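PDB 6SJ9: proteasome accessory factor B/C (PafBC), which probably acts as a transcriptional regulator of the bacterial DNA damage response, combining winged helix-turn-helix and WYL domains in one chain. Local coordinates for residues Val91-Thr94 / Pro95-Thr99. Residues are numbered along the deposited sequence; the frame is centred on the assembly and turned at random.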
ATOM      1  N   VAL A  91      14.969 -11.129  -8.537  1.00 49.43           N
ATOM      2  CA  VAL A  91      15.815 -10.011  -8.125  1.00 48.54           C
ATOM      3  C   VAL A  91      16.181 -10.208  -6.658  1.00 50.24           C
ATOM      4  O   VAL A  91      15.432 -10.813  -5.889  1.00 52.58           O
ATOM      5  CB  VAL A  91      15.144  -8.617  -8.326  1.00 45.84           C
ATOM      6  CG1 VAL A  91      14.565  -8.436  -9.756  1.00 45.09           C
ATOM      7  CG2 VAL A  91      14.068  -8.365  -7.302  1.00 44.84           C
ATOM      8  N   SER A  92      17.353  -9.723  -6.276  1.00 50.97           N
ATOM      9  CA  SER A  92      17.771  -9.723  -4.886  1.00 54.60           C
ATOM     10  C   SER A  92      17.690  -8.312  -4.377  1.00 50.74           C
ATOM     11  O   SER A  92      18.314  -7.415  -4.948  1.00 51.73           O
ATOM     12  CB  SER A  92      19.187 -10.240  -4.714  1.00 57.61           C
ATOM     13  OG  SER A  92      19.280 -11.457  -5.389  1.00 61.45           O
ATOM     14  N   LEU A  93      16.957  -8.121  -3.291  1.00 48.03           N
ATOM     15  CA  LEU A  93      16.682  -6.785  -2.803  1.00 47.37           C
ATOM     16  C   LEU A  93      17.395  -6.564  -1.484  1.00 50.39           C
ATOM     17  O   LEU A  93      17.430  -7.457  -0.642  1.00 50.22           O
ATOM     18  CB  LEU A  93      15.168  -6.574  -2.627  1.00 51.40           C
ATOM     19  CG  LEU A  93      14.368  -6.618  -3.933  1.00 53.65           C
ATOM     20  CD1 LEU A  93      12.890  -6.356  -3.693  1.00 53.02           C
ATOM     21  CD2 LEU A  93      14.954  -5.598  -4.909  1.00 49.99           C
ATOM     22  N   THR A  94      18.000  -5.393  -1.331  1.00 51.64           N
ATOM     23  CA  THR A  94      18.443  -4.966  -0.021  1.00 49.34           C
ATOM     24  C   THR A  94      17.244  -4.515   0.826  1.00 52.43           C
ATOM     25  O   THR A  94      16.179  -4.167   0.302  1.00 50.81           O
ATOM     26  CB  THR A  94      19.411  -3.807  -0.137  1.00 45.80           C
ATOM     27  OG1 THR A  94      18.663  -2.656  -0.548  1.00 40.86           O
ATOM     28  CG2 THR A  94      20.565  -4.145  -1.147  1.00 46.47           C
ATOM     29  N   PRO A  95      17.417  -4.464   2.152  1.00 49.94           N
ATOM     30  CA  PRO A  95      16.329  -3.938   2.981  1.00 39.85           C
ATOM     31  C   PRO A  95      15.873  -2.543   2.578  1.00 39.86           C
ATOM     32  O   PRO A  95      14.660  -2.306   2.500  1.00 45.57           O
ATOM     33  CB  PRO A  95      16.926  -3.979   4.395  1.00 39.80           C
ATOM     34  CG  PRO A  95      17.972  -5.171   4.328  1.00 41.61           C
ATOM     35  CD  PRO A  95      18.552  -5.018   2.936  1.00 47.99           C
ATOM     36  N   ALA A  96      16.791  -1.637   2.248  1.00 39.50           N
ATOM     37  CA  ALA A  96      16.381  -0.328   1.779  1.00 40.98           C
ATOM     38  C   ALA A  96      15.485  -0.462   0.543  1.00 47.95           C
ATOM     39  O   ALA A  96      14.356   0.042   0.531  1.00 49.95           O
ATOM     40  CB  ALA A  96      17.600   0.557   1.492  1.00 41.39           C
ATOM     41  N   GLU A  97      15.954  -1.185  -0.483  1.00 46.58           N
ATOM     42  CA  GLU A  97      15.156  -1.386  -1.692  1.00 43.37           C
ATOM     43  C   GLU A  97      13.784  -1.972  -1.396  1.00 43.85           C
ATOM     44  O   GLU A  97      12.797  -1.605  -2.036  1.00 43.11           O
ATOM     45  CB  GLU A  97      15.882  -2.312  -2.669  1.00 41.17           C
ATOM     46  CG  GLU A  97      17.101  -1.701  -3.216  1.00 47.32           C
ATOM     47  CD  GLU A  97      17.941  -2.709  -4.042  1.00 50.74           C
ATOM     48  OE1 GLU A  97      17.795  -3.925  -3.837  1.00 50.09           O
ATOM     49  OE2 GLU A  97      18.753  -2.242  -4.866  1.00 52.63           O
ATOM     50  N   SER A  98      13.727  -2.964  -0.505  1.00 42.07           N
ATOM     51  CA  SER A  98      12.470  -3.590  -0.155  1.00 39.59           C
ATOM     52  C   SER A  98      11.527  -2.628   0.539  1.00 41.74           C
ATOM     53  O   SER A  98      10.309  -2.724   0.347  1.00 43.78           O
ATOM     54  CB  SER A  98      12.742  -4.777   0.770  1.00 46.37           C
ATOM     55  OG  SER A  98      13.680  -5.667   0.173  1.00 52.43           O
ATOM     56  N   THR A  99      12.066  -1.704   1.349  1.00 41.80           N
ATOM     57  CA  THR A  99      11.190  -0.753   2.028  1.00 39.73           C
ATOM     58  C   THR A  99      10.620   0.270   1.048  1.00 40.03           C
ATOM     59  O   THR A  99       9.426   0.543   1.077  1.00 39.55           O
ATOM     60  CB  THR A  99      11.947  -0.037   3.155  1.00 40.19           C
ATOM     61  OG1 THR A  99      12.581  -1.009   3.989  1.00 40.47           O
ATOM     62  CG2 THR A  99      10.997   0.820   3.992  1.00 37.13           C
TER
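With chi1 at 71°, Thr94 sets OG1 between its own backbone N and carbonyl carbon, facing the first turn of the helix, while Glu97 turns CG anti to its carbonyl carbon and runs on extended, back toward the strand. Two reciprocal bonds define a capping box: Glu97 N donates to Thr94 OG1 at 3.1 Å, nearly straight at 170°, and Thr94 N donates to Glu97 OE1 at 2.9 Å, from above the carboxylate plane. Thr94 O is gripped twice, by Ser98 N at 2.8 Å almost in line with the carbonyl bond and by Ser98 OG at 2.9 Å from above the carbonyl plane. Leu93 lies across the Glu97 chain, with CD2 3.5 Å from Glu97 OE1 and CB 3.3 Å from Ser98 OG. Replacing Glu97 by an alanine would probably leave Thr94 N without its acceptor and take the carboxylate from Lys464, its salt-bridge partner, and from Ser460, hydrogen-bonded to OE2, although Lys464 NZ also bonds to Ser92 O. Thr94 is the N-cap between segments 91-93 and 95-99, whose axes lie at 100°. Strand 90-93 pairs antiparallel with 421-424; Leu93 and Glu97 both touch Val461 of helix 457-469, and Ala96 touches Val356 and Val360 of helix 346-360.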